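Local coordinates for protein phosphoribosyl-glycinamide (GAR) synthetase (PDB 7LVO) that catalyses, as the N-terminal half of a bifunctional fungal enzyme, the ATP-dependent joining of glycine to 5-phosphoribosylamine, the second step of de novo purine biosynthesis, at residues G406-T414 / G425-S434; V253-H261 / P339-L348. All blocks are in the same frame, centred on the assembly; numbering follows the deposited sequence.

Both contacts reach the same five-stranded antiparallel sheet: strand 407-411 of contact 1 and strand 259-263 of contact 2 are its two outermost strands, and segment 339-348 lies across the face of the sheet between them. Contact 1 is an antiparallel strand pair held by backbone hydrogen bonds, partly buried. Contact 2 is buried and has no hydrogen bond between its segments; methionine, leucine and proline side chains fill it at one end and two carboxylates lie near each other at the other. Residues of helix 340-344 pack on the Phe-410 and Cys-432 face of contact 1, Cys-432 SG lying 3.6 Å from Gln-342 CB. Contact 1 falls in the C-domain sequence family and contact 2 in the ATP-grasp family.

Contact 1: residues G406-T414 / G425-S434; sequences GVEVFHAGT and GGRVLAVCAS. With EDO (1,2-ethanediol), chain C.
Val-407 and Val-431 pack obliquely against each other on one face of an antiparallel strand pair, their CG1 methyls pressed to 3.4 Å, tighter than usual carbon contact. In Val-407 this branch lies anti to the backbone N (chi1 176°), which carries it across to the neighbouring strand. Further along the same face, Val-409 CG1 sits against the fork of Leu-429, 4.0 Å from CD2. On the other face Cys-432 puts its sulfur at the edge of the Phe-410 ring, SG lying 3.7 Å from CD2, a sulfur-aromatic contact. Paired backbone bonds join Glu-408 with Cys-432 and Phe-410 with Ala-430. The last pair is His-411 with Leu-429; Val-428 and Leu-429 form a classic beta bulge against Leu-383 of the neighbouring strand 377-384. Ala-412 N reaches Val-428 O, and Gly-413 N reaches Arg-427 O at 2.7 Å. Gly-413 centres an inverse gamma turn, and its bare CA lets Gly-425 approach closely. Beyond it, the Thr-414 methyl CG2 meets Val-428 CG1 at 3.4 Å, roughly at right angles, while Thr-414 OG1 lies in the plane of the His-411 ring and bonds to ND1. Arg-427 turns its guanidinium away to the carbonyl of Gly-275, with a weak bond to an ethanediol probably from the crystallisation liquor. Strand 427-435 is flanked by strand 377-384 on its other side; helix 438-449 and strand 452-453 cover the valine face, and His-50 and Phe-54 of helix 47-56 meet the Phe-410 ring edge-to-face.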
loop_
_atom_site.group_PDB
_atom_site.type_symbol
_atom_site.label_atom_id
_atom_site.label_comp_id
_atom_site.label_asym_id
_atom_site.label_seq_id
_atom_site.Cartn_x
_atom_site.Cartn_y
_atom_site.Cartn_z
ATOM N N GLY A 406 -21.721 -12.519 -2.721
ATOM C CA GLY A 406 -21.092 -11.264 -2.356
ATOM C C GLY A 406 -19.593 -11.331 -2.164
ATOM O O GLY A 406 -19.024 -10.554 -1.389
ATOM N N VAL A 407 -18.939 -12.243 -2.873
ATOM C CA VAL A 407 -17.498 -12.434 -2.787
ATOM C C VAL A 407 -16.855 -11.870 -4.046
ATOM O O VAL A 407 -17.327 -12.129 -5.160
ATOM C CB VAL A 407 -17.132 -13.920 -2.606
ATOM C CG1 VAL A 407 -15.627 -14.098 -2.612
ATOM C CG2 VAL A 407 -17.726 -14.456 -1.317
ATOM N N GLU A 408 -15.783 -11.103 -3.867
ATOM C CA GLU A 408 -14.982 -10.582 -4.968
ATOM C C GLU A 408 -13.574 -11.146 -4.848
ATOM O O GLU A 408 -12.956 -11.065 -3.778
ATOM C CB GLU A 408 -14.941 -9.050 -4.958
ATOM C CG GLU A 408 -16.292 -8.395 -5.228
ATOM C CD GLU A 408 -16.828 -8.723 -6.610
ATOM O OE1 GLU A 408 -16.029 -9.114 -7.483
ATOM O OE2 GLU A 408 -18.056 -8.593 -6.818
ATOM N N VAL A 409 -13.070 -11.712 -5.941
ATOM C CA VAL A 409 -11.742 -12.309 -5.989
ATOM C C VAL A 409 -10.844 -11.361 -6.770
ATOM O O VAL A 409 -11.036 -11.155 -7.977
ATOM C CB VAL A 409 -11.764 -13.704 -6.622
ATOM C CG1 VAL A 409 -10.355 -14.297 -6.649
ATOM C CG2 VAL A 409 -12.733 -14.608 -5.888
ATOM N N PHE A 410 -9.843 -10.806 -6.101
ATOM C CA PHE A 410 -8.859 -9.925 -6.724
ATOM C C PHE A 410 -7.545 -10.682 -6.843
ATOM O O PHE A 410 -7.013 -11.171 -5.838
ATOM C CB PHE A 410 -8.682 -8.633 -5.916
ATOM C CG PHE A 410 -9.949 -7.838 -5.773
ATOM C CD1 PHE A 410 -10.621 -7.374 -6.897
ATOM C CD2 PHE A 410 -10.475 -7.551 -4.516
ATOM C CE1 PHE A 410 -11.789 -6.638 -6.772
ATOM C CE2 PHE A 410 -11.635 -6.813 -4.385
ATOM C CZ PHE A 410 -12.293 -6.354 -5.512
ATOM N N HIS A 411 -7.024 -10.771 -8.065
ATOM C CA HIS A 411 -5.804 -11.526 -8.322
ATOM C C HIS A 411 -4.565 -10.677 -8.042
ATOM O O HIS A 411 -4.535 -9.475 -8.323
ATOM C CB HIS A 411 -5.771 -12.014 -9.774
ATOM C CG HIS A 411 -6.876 -12.955 -10.136
ATOM N ND1 HIS A 411 -6.729 -13.931 -11.100
ATOM C CD2 HIS A 411 -8.143 -13.075 -9.669
ATOM C CE1 HIS A 411 -7.859 -14.609 -11.209
ATOM N NE2 HIS A 411 -8.731 -14.111 -10.352
ATOM N N ALA A 412 -3.536 -11.313 -7.501
ATOM C CA ALA A 412 -2.228 -10.682 -7.336
ATOM C C ALA A 412 -1.230 -11.429 -8.242
ATOM O O ALA A 412 -1.117 -11.103 -9.410
ATOM C CB ALA A 412 -1.808 -10.675 -5.871
ATOM N N GLY A 413 -0.588 -12.467 -7.702
ATOM C CA GLY A 413 0.365 -13.218 -8.508
ATOM C C GLY A 413 -0.268 -14.306 -9.354
ATOM O O GLY A 413 -0.154 -15.494 -9.035
ATOM N N THR A 414 -0.959 -13.911 -10.421
ATOM C CA THR A 414 -1.550 -14.847 -11.366
ATOM C C THR A 414 -1.237 -14.387 -12.786
ATOM O O THR A 414 -0.803 -13.255 -13.016
ATOM C CB THR A 414 -3.069 -14.975 -11.181
ATOM O OG1 THR A 414 -3.707 -13.742 -11.537
ATOM C CG2 THR A 414 -3.412 -15.339 -9.740
ATOM N N GLY A 425 3.237 -15.634 -8.498
ATOM C CA GLY A 425 3.863 -14.848 -7.453
ATOM C C GLY A 425 3.617 -15.488 -6.106
ATOM O O GLY A 425 2.943 -16.515 -5.993
ATOM N N GLY A 426 4.181 -14.860 -5.078
ATOM C CA GLY A 426 4.018 -15.339 -3.720
ATOM C C GLY A 426 2.584 -15.248 -3.239
ATOM O O GLY A 426 1.958 -16.267 -2.921
ATOM N N ARG A 427 2.057 -14.025 -3.174
ATOM C CA ARG A 427 0.641 -13.815 -2.917
ATOM C C ARG A 427 -0.114 -13.952 -4.232
ATOM O O ARG A 427 0.089 -13.155 -5.158
ATOM C CB ARG A 427 0.410 -12.443 -2.283
ATOM C CG ARG A 427 1.111 -12.269 -0.941
ATOM C CD ARG A 427 0.702 -10.975 -0.240
ATOM N NE ARG A 427 1.217 -9.795 -0.919
ATOM C CZ ARG A 427 0.922 -8.545 -0.588
ATOM N NH1 ARG A 427 0.121 -8.268 0.425
ATOM N NH2 ARG A 427 1.456 -7.549 -1.280
ATOM N N VAL A 428 -0.972 -14.964 -4.324
ATOM C CA VAL A 428 -1.636 -15.289 -5.581
ATOM C C VAL A 428 -2.895 -14.456 -5.779
ATOM O O VAL A 428 -3.079 -13.826 -6.825
ATOM C CB VAL A 428 -1.944 -16.799 -5.632
ATOM C CG1 VAL A 428 -2.555 -17.175 -6.969
ATOM C CG2 VAL A 428 -0.678 -17.602 -5.382
ATOM N N LEU A 429 -3.782 -14.438 -4.789
ATOM C CA LEU A 429 -5.028 -13.698 -4.913
ATOM C C LEU A 429 -5.571 -13.419 -3.514
ATOM O O LEU A 429 -5.015 -13.859 -2.503
ATOM C CB LEU A 429 -6.040 -14.462 -5.777
ATOM C CG LEU A 429 -6.452 -15.879 -5.355
ATOM C CD1 LEU A 429 -7.408 -15.845 -4.169
ATOM C CD2 LEU A 429 -7.066 -16.615 -6.526
ATOM N N ALA A 430 -6.669 -12.677 -3.466
ATOM C CA ALA A 430 -7.339 -12.340 -2.218
ATOM C C ALA A 430 -8.835 -12.546 -2.399
ATOM O O ALA A 430 -9.418 -12.060 -3.372
ATOM C CB ALA A 430 -7.041 -10.895 -1.805
ATOM N N VAL A 431 -9.444 -13.278 -1.475
ATOM C CA VAL A 431 -10.887 -13.497 -1.456
ATOM C C VAL A 431 -11.479 -12.490 -0.478
ATOM O O VAL A 431 -11.131 -12.493 0.706
ATOM C CB VAL A 431 -11.235 -14.937 -1.057
ATOM C CG1 VAL A 431 -12.739 -15.169 -1.172
ATOM C CG2 VAL A 431 -10.476 -15.925 -1.925
ATOM N N CYS A 432 -12.356 -11.625 -0.971
ATOM C CA CYS A 432 -12.807 -10.461 -0.219
ATOM C C CYS A 432 -14.324 -10.404 -0.195
ATOM O O CYS A 432 -14.999 -10.931 -1.084
ATOM C CB CYS A 432 -12.247 -9.177 -0.837
ATOM S SG CYS A 432 -10.485 -9.264 -1.270
ATOM N N ALA A 433 -14.855 -9.750 0.838
ATOM C CA ALA A 433 -16.296 -9.627 0.999
ATOM C C ALA A 433 -16.603 -8.516 1.995
ATOM O O ALA A 433 -15.783 -8.174 2.855
ATOM C CB ALA A 433 -16.920 -10.949 1.463
ATOM N N SER A 434 -17.806 -7.957 1.867
ATOM C CA SER A 434 -18.337 -6.997 2.820
ATOM C C SER A 434 -19.682 -7.495 3.331
ATOM O O SER A 434 -20.355 -8.304 2.687
ATOM C CB SER A 434 -18.495 -5.607 2.193
ATOM O OG SER A 434 -19.456 -5.619 1.154
HETATM C C1 EDO C . 3.906 -11.206 -3.037
HETATM O O1 EDO C . 4.696 -11.447 -4.208
HETATM C C2 EDO C . 4.405 -9.961 -2.310
HETATM O O2 EDO C . 4.110 -8.796 -3.091
#

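Contact 2: residues V253-H261 / P339-L348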
loop_
_atom_site.group_PDB
_atom_site.type_symbol
_atom_site.label_atom_id
_atom_site.label_comp_id
_atom_site.label_asym_id
_atom_site.label_seq_id
_atom_site.Cartn_x
_atom_site.Cartn_y
_atom_site.Cartn_z
ATOM N N VAL A 253 -8.986 13.371 2.905
ATOM C CA VAL A 253 -10.191 12.630 3.270
ATOM C C VAL A 253 -9.806 11.205 3.651
ATOM O O VAL A 253 -9.440 10.410 2.776
ATOM C CB VAL A 253 -11.213 12.629 2.122
ATOM C CG1 VAL A 253 -12.445 11.821 2.496
ATOM C CG2 VAL A 253 -11.606 14.066 1.748
ATOM N N PRO A 254 -9.872 10.836 4.924
ATOM C CA PRO A 254 -9.483 9.471 5.305
ATOM C C PRO A 254 -10.531 8.444 4.915
ATOM O O PRO A 254 -11.725 8.734 4.833
ATOM C CB PRO A 254 -9.332 9.546 6.835
ATOM C CG PRO A 254 -9.331 11.011 7.183
ATOM C CD PRO A 254 -10.135 11.689 6.101
ATOM N N MET A 255 -10.064 7.229 4.667
ATOM C CA MET A 255 -10.933 6.068 4.560
ATOM C C MET A 255 -11.042 5.396 5.919
ATOM O O MET A 255 -10.262 5.679 6.832
ATOM C CB MET A 255 -10.378 5.092 3.530
ATOM C CG MET A 255 -10.059 5.705 2.174
ATOM S SD MET A 255 -9.586 4.439 0.970
ATOM C CE MET A 255 -11.181 3.854 0.446
ATOM N N PRO A 256 -12.013 4.499 6.094
ATOM C CA PRO A 256 -12.106 3.761 7.361
ATOM C C PRO A 256 -10.788 3.076 7.691
ATOM O O PRO A 256 -10.153 2.461 6.830
ATOM C CB PRO A 256 -13.226 2.747 7.102
ATOM C CG PRO A 256 -14.074 3.392 6.044
ATOM C CD PRO A 256 -13.111 4.157 5.165
ATOM N N ALA A 257 -10.377 3.192 8.951
ATOM C CA ALA A 257 -9.125 2.596 9.388
ATOM C C ALA A 257 -9.154 1.089 9.174
ATOM O O ALA A 257 -10.190 0.437 9.306
ATOM C CB ALA A 257 -8.866 2.911 10.863
ATOM N N ALA A 258 -7.996 0.535 8.837
ATOM C CA ALA A 258 -7.868 -0.884 8.551
ATOM C C ALA A 258 -6.759 -1.488 9.398
ATOM O O ALA A 258 -5.913 -0.784 9.947
ATOM C CB ALA A 258 -7.579 -1.124 7.061
ATOM N N GLN A 259 -6.788 -2.819 9.512
ATOM C CA GLN A 259 -5.728 -3.581 10.151
ATOM C C GLN A 259 -5.298 -4.699 9.209
ATOM O O GLN A 259 -6.140 -5.350 8.584
ATOM C CB GLN A 259 -6.173 -4.171 11.488
ATOM C CG GLN A 259 -6.189 -3.165 12.627
ATOM C CD GLN A 259 -6.401 -3.825 13.979
ATOM O OE1 GLN A 259 -7.533 -4.102 14.379
ATOM N NE2 GLN A 259 -5.307 -4.088 14.687
ATOM N N ASP A 260 -3.990 -4.920 9.120
ATOM C CA ASP A 260 -3.405 -5.922 8.243
ATOM C C ASP A 260 -2.699 -6.989 9.066
ATOM O O ASP A 260 -2.283 -6.754 10.204
ATOM C CB ASP A 260 -2.423 -5.266 7.259
ATOM C CG ASP A 260 -1.763 -6.267 6.333
ATOM O OD1 ASP A 260 -2.475 -7.136 5.781
ATOM O OD2 ASP A 260 -0.531 -6.183 6.151
ATOM N N HIS A 261 -2.582 -8.179 8.477
ATOM C CA HIS A 261 -1.894 -9.313 9.094
ATOM C C HIS A 261 -0.571 -9.520 8.355
ATOM O O HIS A 261 -0.536 -10.147 7.293
ATOM C CB HIS A 261 -2.755 -10.571 9.042
ATOM C CG HIS A 261 -3.975 -10.505 9.899
ATOM N ND1 HIS A 261 -4.013 -11.016 11.178
ATOM C CD2 HIS A 261 -5.202 -9.987 9.665
ATOM C CE1 HIS A 261 -5.212 -10.819 11.692
ATOM N NE2 HIS A 261 -5.952 -10.195 10.796
ATOM N N PRO A 339 -2.858 -5.913 1.252
ATOM C CA PRO A 339 -4.210 -6.039 0.697
ATOM C C PRO A 339 -5.275 -5.130 1.316
ATOM O O PRO A 339 -6.451 -5.463 1.240
ATOM C CB PRO A 339 -4.548 -7.507 0.990
ATOM C CG PRO A 339 -3.894 -7.727 2.340
ATOM C CD PRO A 339 -2.630 -6.878 2.346
ATOM N N GLU A 340 -4.875 -3.995 1.890
ATOM C CA GLU A 340 -5.865 -3.090 2.477
ATOM C C GLU A 340 -6.832 -2.573 1.416
ATOM O O GLU A 340 -8.025 -2.390 1.685
ATOM C CB GLU A 340 -5.168 -1.915 3.169
ATOM C CG GLU A 340 -4.489 -2.254 4.476
ATOM C CD GLU A 340 -3.023 -2.569 4.312
ATOM O OE1 GLU A 340 -2.578 -2.742 3.158
ATOM O OE2 GLU A 340 -2.316 -2.639 5.332
ATOM N N THR A 341 -6.331 -2.318 0.205
ATOM C CA THR A 341 -7.179 -1.763 -0.844
ATOM C C THR A 341 -8.280 -2.732 -1.238
ATOM O O THR A 341 -9.433 -2.324 -1.440
ATOM C CB THR A 341 -6.331 -1.398 -2.062
ATOM O OG1 THR A 341 -5.368 -0.406 -1.692
ATOM C CG2 THR A 341 -7.196 -0.862 -3.196
ATOM N N GLN A 342 -7.952 -4.025 -1.344
ATOM C CA GLN A 342 -8.958 -5.002 -1.760
ATOM C C GLN A 342 -10.169 -4.995 -0.840
ATOM O O GLN A 342 -11.297 -5.224 -1.292
ATOM C CB GLN A 342 -8.350 -6.403 -1.803
ATOM C CG GLN A 342 -7.291 -6.595 -2.896
ATOM C CD GLN A 342 -5.882 -6.274 -2.426
ATOM O OE1 GLN A 342 -5.602 -5.171 -1.942
ATOM N NE2 GLN A 342 -4.984 -7.243 -2.565
ATOM N N ALA A 343 -9.963 -4.732 0.450
ATOM C CA ALA A 343 -11.094 -4.668 1.371
ATOM C C ALA A 343 -11.765 -3.299 1.350
ATOM O O ALA A 343 -12.995 -3.217 1.355
ATOM C CB ALA A 343 -10.637 -5.010 2.789
ATOM N N LEU A 344 -10.971 -2.224 1.301
ATOM C CA LEU A 344 -11.532 -0.877 1.386
ATOM C C LEU A 344 -12.363 -0.537 0.154
ATOM O O LEU A 344 -13.376 0.169 0.258
ATOM C CB LEU A 344 -10.421 0.141 1.573
ATOM C CG LEU A 344 -9.734 0.162 2.938
ATOM C CD1 LEU A 344 -8.463 1.011 2.913
ATOM C CD2 LEU A 344 -10.685 0.661 4.006
ATOM N N MET A 345 -11.946 -1.013 -1.022
ATOM C CA MET A 345 -12.713 -0.758 -2.234
ATOM C C MET A 345 -14.141 -1.278 -2.100
ATOM O O MET A 345 -15.062 -0.747 -2.733
ATOM C CB MET A 345 -12.037 -1.401 -3.440
ATOM C CG MET A 345 -10.727 -0.734 -3.872
ATOM S SD MET A 345 -10.929 0.978 -4.403
ATOM C CE MET A 345 -10.468 1.858 -2.920
ATOM N N LEU A 346 -14.343 -2.319 -1.294
ATOM C CA LEU A 346 -15.679 -2.866 -1.084
ATOM C C LEU A 346 -16.513 -2.048 -0.108
ATOM O O LEU A 346 -17.693 -2.360 0.074
ATOM C CB LEU A 346 -15.579 -4.307 -0.592
ATOM C CG LEU A 346 -15.379 -5.370 -1.661
ATOM C CD1 LEU A 346 -14.290 -4.980 -2.642
ATOM C CD2 LEU A 346 -15.067 -6.713 -1.020
ATOM N N LEU A 347 -15.942 -1.021 0.517
ATOM C CA LEU A 347 -16.683 -0.154 1.426
ATOM C C LEU A 347 -17.061 1.179 0.795
ATOM O O LEU A 347 -17.759 1.974 1.432
ATOM C CB LEU A 347 -15.878 0.096 2.705
ATOM C CG LEU A 347 -15.676 -1.107 3.624
ATOM C CD1 LEU A 347 -14.875 -0.701 4.859
ATOM C CD2 LEU A 347 -16.997 -1.725 4.035
ATOM N N LEU A 348 -16.619 1.450 -0.432
ATOM C CA LEU A 348 -17.065 2.644 -1.138
ATOM C C LEU A 348 -18.534 2.491 -1.512
ATOM O O LEU A 348 -18.910 1.522 -2.170
ATOM C CB LEU A 348 -16.214 2.869 -2.380
ATOM C CG LEU A 348 -14.775 3.339 -2.157
ATOM C CD1 LEU A 348 -13.987 3.296 -3.466
ATOM C CD2 LEU A 348 -14.754 4.736 -1.575
#
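The extended chain from Met-255 to Asp-260 runs over one side of helix 340-344, with Ala-258 beside Glu-340 (CA atoms 6.8 Å apart) and Pro-256 beside Leu-344 at 7.6 Å between CA atoms. The later residues of each segment thus lie near the earlier ones of the other. Pro-339 follows a cis peptide bond and leads into the helix. At the apolar end Met-255 reaches toward the helix, its chain bent at the last torsion (chi3 82°) to bring CE among Leu-344, Met-345 and Leu-348; the two methionine methyls meet at 4.0 Å between their CE atoms. Leu-344 packs against the loop, its CD1 near Met-255 SD and its CD2 3.4 Å from Pro-256 O, while the Pro-256 ring leans on Leu-347 CD1. At the polar end the Asp-260 side chain crosses those of Pro-339 and Glu-340 at about right angles. Asp-260 OD1 lies 3.4 Å from Pro-339 CD, and Glu-340 OE2 comes 3.3 Å from Asp-260 CB. The carboxylates, their planes 51° apart, have Asp-260 OD2 and Glu-340 OE2 4.1 Å from each other. Glu-340 OE2 is hydrogen-bonded to Ser-242, which lies in the predicted ATP-binding range. With the side chain of the predicted magnesium ligand Asn-333 about 7 Å from that of Glu-340, this polar end borders the probable nucleotide and metal site of an ATP-grasp ligase.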